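Local coordinates for uncharacterized protein (Bacteroides ovatus, PDB 4IRT) that is a putative neuraminidase with a BNR repeat-like domain, whose function has not been established, at residues E325-F330 with M341-D346. Residues are numbered along the deposited sequence; the frame is centred on the assembly and turned at random.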
ATOM      1  N   GLU A 325      15.289   5.557  12.369  1.00 18.12           N
ATOM      2  CA  GLU A 325      14.542   4.709  13.279  1.00 16.31           C
ATOM      3  C   GLU A 325      13.353   4.116  12.501  1.00 14.13           C
ATOM      4  O   GLU A 325      12.660   4.815  11.795  1.00 13.47           O
ATOM      5  CB  GLU A 325      14.091   5.501  14.479  1.00 16.68           C
ATOM      6  CG  GLU A 325      13.233   4.730  15.442  1.00 17.96           C
ATOM      7  CD  GLU A 325      12.928   5.519  16.694  1.00 22.56           C
ATOM      8  OE1 GLU A 325      12.935   6.773  16.669  1.00 29.28           O
ATOM      9  OE2 GLU A 325      12.653   4.880  17.707  1.00 19.69           O
ATOM     10  N   VAL A 326      13.158   2.815  12.630  1.00 12.50           N
ATOM     11  CA  VAL A 326      12.168   2.108  11.835  1.00 11.78           C
ATOM     12  C   VAL A 326      11.184   1.349  12.711  1.00 11.52           C
ATOM     13  O   VAL A 326      11.576   0.621  13.617  1.00 12.74           O
ATOM     14  CB  VAL A 326      12.853   1.107  10.868  1.00 12.00           C
ATOM     15  CG1 VAL A 326      11.811   0.303  10.110  1.00 11.35           C
ATOM     16  CG2 VAL A 326      13.763   1.835   9.898  1.00 12.46           C
ATOM     17  N   PHE A 327       9.902   1.507  12.382  1.00 11.21           N
ATOM     18  CA  PHE A 327       8.827   0.705  12.927  1.00 11.39           C
ATOM     19  C   PHE A 327       8.248  -0.125  11.781  1.00 11.28           C
ATOM     20  O   PHE A 327       7.715   0.430  10.813  1.00 11.22           O
ATOM     21  CB  PHE A 327       7.765   1.629  13.510  1.00 11.82           C
ATOM     22  CG  PHE A 327       8.311   2.554  14.541  1.00 13.15           C
ATOM     23  CD1 PHE A 327       8.902   3.752  14.174  1.00 13.68           C
ATOM     24  CD2 PHE A 327       8.279   2.211  15.886  1.00 16.33           C
ATOM     25  CE1 PHE A 327       9.428   4.619  15.122  1.00 15.13           C
ATOM     26  CE2 PHE A 327       8.820   3.074  16.837  1.00 16.64           C
ATOM     27  CZ  PHE A 327       9.406   4.267  16.448  1.00 15.63           C
ATOM     28  N   TYR A 328       8.309  -1.441  11.948  1.00 10.27           N
ATOM     29  CA  TYR A 328       8.043  -2.417  10.888  1.00  9.47           C
ATOM     30  C   TYR A 328       6.885  -3.309  11.322  1.00  9.50           C
ATOM     31  O   TYR A 328       6.989  -4.084  12.279  1.00  9.85           O
ATOM     32  CB  TYR A 328       9.316  -3.219  10.683  1.00  9.47           C
ATOM     33  CG  TYR A 328       9.420  -4.081   9.438  1.00  8.95           C
ATOM     34  CD1 TYR A 328       8.720  -5.277   9.337  1.00  8.86           C
ATOM     35  CD2 TYR A 328      10.289  -3.730   8.391  1.00  8.94           C
ATOM     36  CE1 TYR A 328       8.831  -6.071   8.234  1.00  8.76           C
ATOM     37  CE2 TYR A 328      10.405  -4.527   7.274  1.00  8.55           C
ATOM     38  CZ  TYR A 328       9.664  -5.686   7.200  1.00  8.51           C
ATOM     39  OH  TYR A 328       9.823  -6.498   6.099  1.00  9.16           O
ATOM     40  N   ILE A 329       5.756  -3.178  10.619  1.00  9.86           N
ATOM     41  CA  ILE A 329       4.507  -3.809  10.998  1.00  9.58           C
ATOM     42  C   ILE A 329       4.249  -5.061  10.140  1.00  8.75           C
ATOM     43  O   ILE A 329       4.400  -5.026   8.900  1.00  8.42           O
ATOM     44  CB  ILE A 329       3.329  -2.836  10.875  1.00 10.43           C
ATOM     45  CG1 ILE A 329       3.617  -1.517  11.599  1.00 11.27           C
ATOM     46  CG2 ILE A 329       2.068  -3.470  11.433  1.00 10.31           C
ATOM     47  CD1 ILE A 329       3.836  -1.665  13.097  1.00 13.56           C
ATOM     48  N   PHE A 330       3.957  -6.173  10.809  1.00  8.19           N
ATOM     49  CA  PHE A 330       3.763  -7.439  10.160  1.00  8.41           C
ATOM     50  C   PHE A 330       2.766  -8.344  10.903  1.00  8.91           C
ATOM     51  O   PHE A 330       2.143  -7.929  11.866  1.00  8.67           O
ATOM     52  CB  PHE A 330       5.105  -8.130   9.962  1.00  9.02           C
ATOM     53  CG  PHE A 330       5.749  -8.637  11.215  1.00 10.38           C
ATOM     54  CD1 PHE A 330       6.465  -7.783  12.051  1.00 10.65           C
ATOM     55  CD2 PHE A 330       5.724 -10.001  11.527  1.00 11.07           C
ATOM     56  CE1 PHE A 330       7.135  -8.274  13.159  1.00 11.50           C
ATOM     57  CE2 PHE A 330       6.363 -10.479  12.653  1.00 11.68           C
ATOM     58  CZ  PHE A 330       7.054  -9.610  13.486  1.00 11.77           C
HETATM   59  N   MSE A 341       5.022  -5.899  15.623  1.00 10.75           N
HETATM   60  CA  MSE A 341       5.902  -4.798  15.256  1.00 11.52           C
HETATM   61  C   MSE A 341       7.331  -5.142  15.561  1.00 11.17           C
HETATM   62  O   MSE A 341       7.635  -5.687  16.621  1.00 12.93           O
HETATM   63  CB  MSE A 341       5.544  -3.487  15.962  1.00 12.17           C
HETATM   64  CG  MSE A 341       6.480  -2.325  15.617  1.00 13.67           C
HETATM   65 SE   MSE A 341       5.626  -0.679  16.335  0.75 17.79          SE
HETATM   66  CE  MSE A 341       6.460  -0.989  18.035  1.00 17.37           C
ATOM     67  N   ALA A 342       8.222  -4.801  14.634  1.00 10.72           N
ATOM     68  CA  ALA A 342       9.649  -4.841  14.876  1.00 11.30           C
ATOM     69  C   ALA A 342      10.209  -3.420  14.817  1.00 11.53           C
ATOM     70  O   ALA A 342       9.801  -2.616  13.975  1.00 10.85           O
ATOM     71  CB  ALA A 342      10.342  -5.751  13.868  1.00 11.49           C
ATOM     72  N   HIS A 343      11.103  -3.113  15.750  1.00 11.30           N
ATOM     73  CA  HIS A 343      11.616  -1.783  15.940  1.00 12.32           C
ATOM     74  C   HIS A 343      13.138  -1.793  15.921  1.00 12.34           C
ATOM     75  O   HIS A 343      13.758  -2.658  16.556  1.00 13.65           O
ATOM     76  CB  HIS A 343      11.171  -1.226  17.292  1.00 13.41           C
ATOM     77  CG  HIS A 343      11.737   0.119  17.575  1.00 15.95           C
ATOM     78  ND1 HIS A 343      12.649   0.347  18.577  1.00 18.31           N
ATOM     79  CD2 HIS A 343      11.565   1.305  16.949  1.00 17.93           C
ATOM     80  CE1 HIS A 343      12.998   1.623  18.576  1.00 19.45           C
ATOM     81  NE2 HIS A 343      12.351   2.225  17.597  1.00 18.17           N
ATOM     82  N   ALA A 344      13.734  -0.864  15.177  1.00 12.31           N
ATOM     83  CA  ALA A 344      15.204  -0.649  15.190  1.00 12.36           C
ATOM     84  C   ALA A 344      15.439   0.822  15.477  1.00 13.04           C
ATOM     85  O   ALA A 344      14.908   1.679  14.777  1.00 11.60           O
ATOM     86  CB  ALA A 344      15.812  -0.993  13.830  1.00 12.38           C
ATOM     87  N   THR A 345      16.233   1.129  16.489  1.00 14.12           N
ATOM     88  CA  THR A 345      16.592   2.519  16.743  1.00 15.92           C
ATOM     89  C   THR A 345      17.380   3.121  15.565  1.00 16.05           C
ATOM     90  O   THR A 345      17.206   4.297  15.206  1.00 15.86           O
ATOM     91  CB  THR A 345      17.408   2.605  18.035  1.00 17.54           C
ATOM     92  OG1 THR A 345      16.564   2.189  19.105  1.00 19.62           O
ATOM     93  CG2 THR A 345      17.870   4.024  18.311  1.00 17.91           C
ATOM     94  N   ASP A 346      18.251   2.289  15.016  1.00 17.11           N
ATOM     95  CA  ASP A 346      19.099   2.621  13.877  1.00 18.53           C
ATOM     96  C   ASP A 346      19.055   1.435  12.931  1.00 15.95           C
ATOM     97  O   ASP A 346      19.499   0.321  13.258  1.00 16.19           O
ATOM     98  CB  ASP A 346      20.563   2.876  14.298  1.00 20.59           C
ATOM     99  CG  ASP A 346      21.418   3.386  13.138  1.00 22.45           C
ATOM    100  OD1 ASP A 346      21.024   4.373  12.480  1.00 27.88           O
ATOM    101  OD2 ASP A 346      22.450   2.778  12.880  1.00 27.82           O
TER
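Val326 and Tyr328 zip to Ala344 and Ala342 through four backbone hydrogen bonds, two to each antiparallel pair, the shortest of 2.8 Å, as between Ala342 N and Tyr328 O. The two strands approach to 4.6 Å between their axes, 164° apart in direction. The alternating pairs, Phe327 with His343 and Ile329 with Met341, are non-hydrogen-bonded and put their side chains on the other face from Val326 and Tyr328.

On the face of Phe327 and His343 one side-chain hydrogen bond links the strands: His343 NE2 donates to Glu325 OE2 over 2.7 Å, nearly in the imidazole plane and onto the anti lone pair of the carboxylate oxygen. The glutamate reaches it with an extended chain, CG trans to the backbone N (chi1 176°).

Next to this bond the imidazole lies alongside the Phe327 ring, the planes inclined at 35°, and His343 CD2 sits over a phenyl face 3.3 Å from Phe327 CE2. A leucine in place of His343 would probably leave the Glu325 carboxylate without this donor and remove the flat partner of the phenyl ring. Selenomethionine Met341 makes a Met-aromatic contact at the ring edge, SE 3.9 Å from Phe327 CD2, while Ile329 CD1 packs on Met341 CG at 3.7 Å. On the opposite face, Phe330 CE1 meets Ala342 CB at 4.1 Å, and Tyr328 OH bonds to Arg281 O in the neighbouring sheet.

The hairpin supplies the two inner strands of a four-stranded antiparallel sheet, flanked by strands 318-322 and 353-356, an up-and-down arrangement characteristic of a beta-propeller blade.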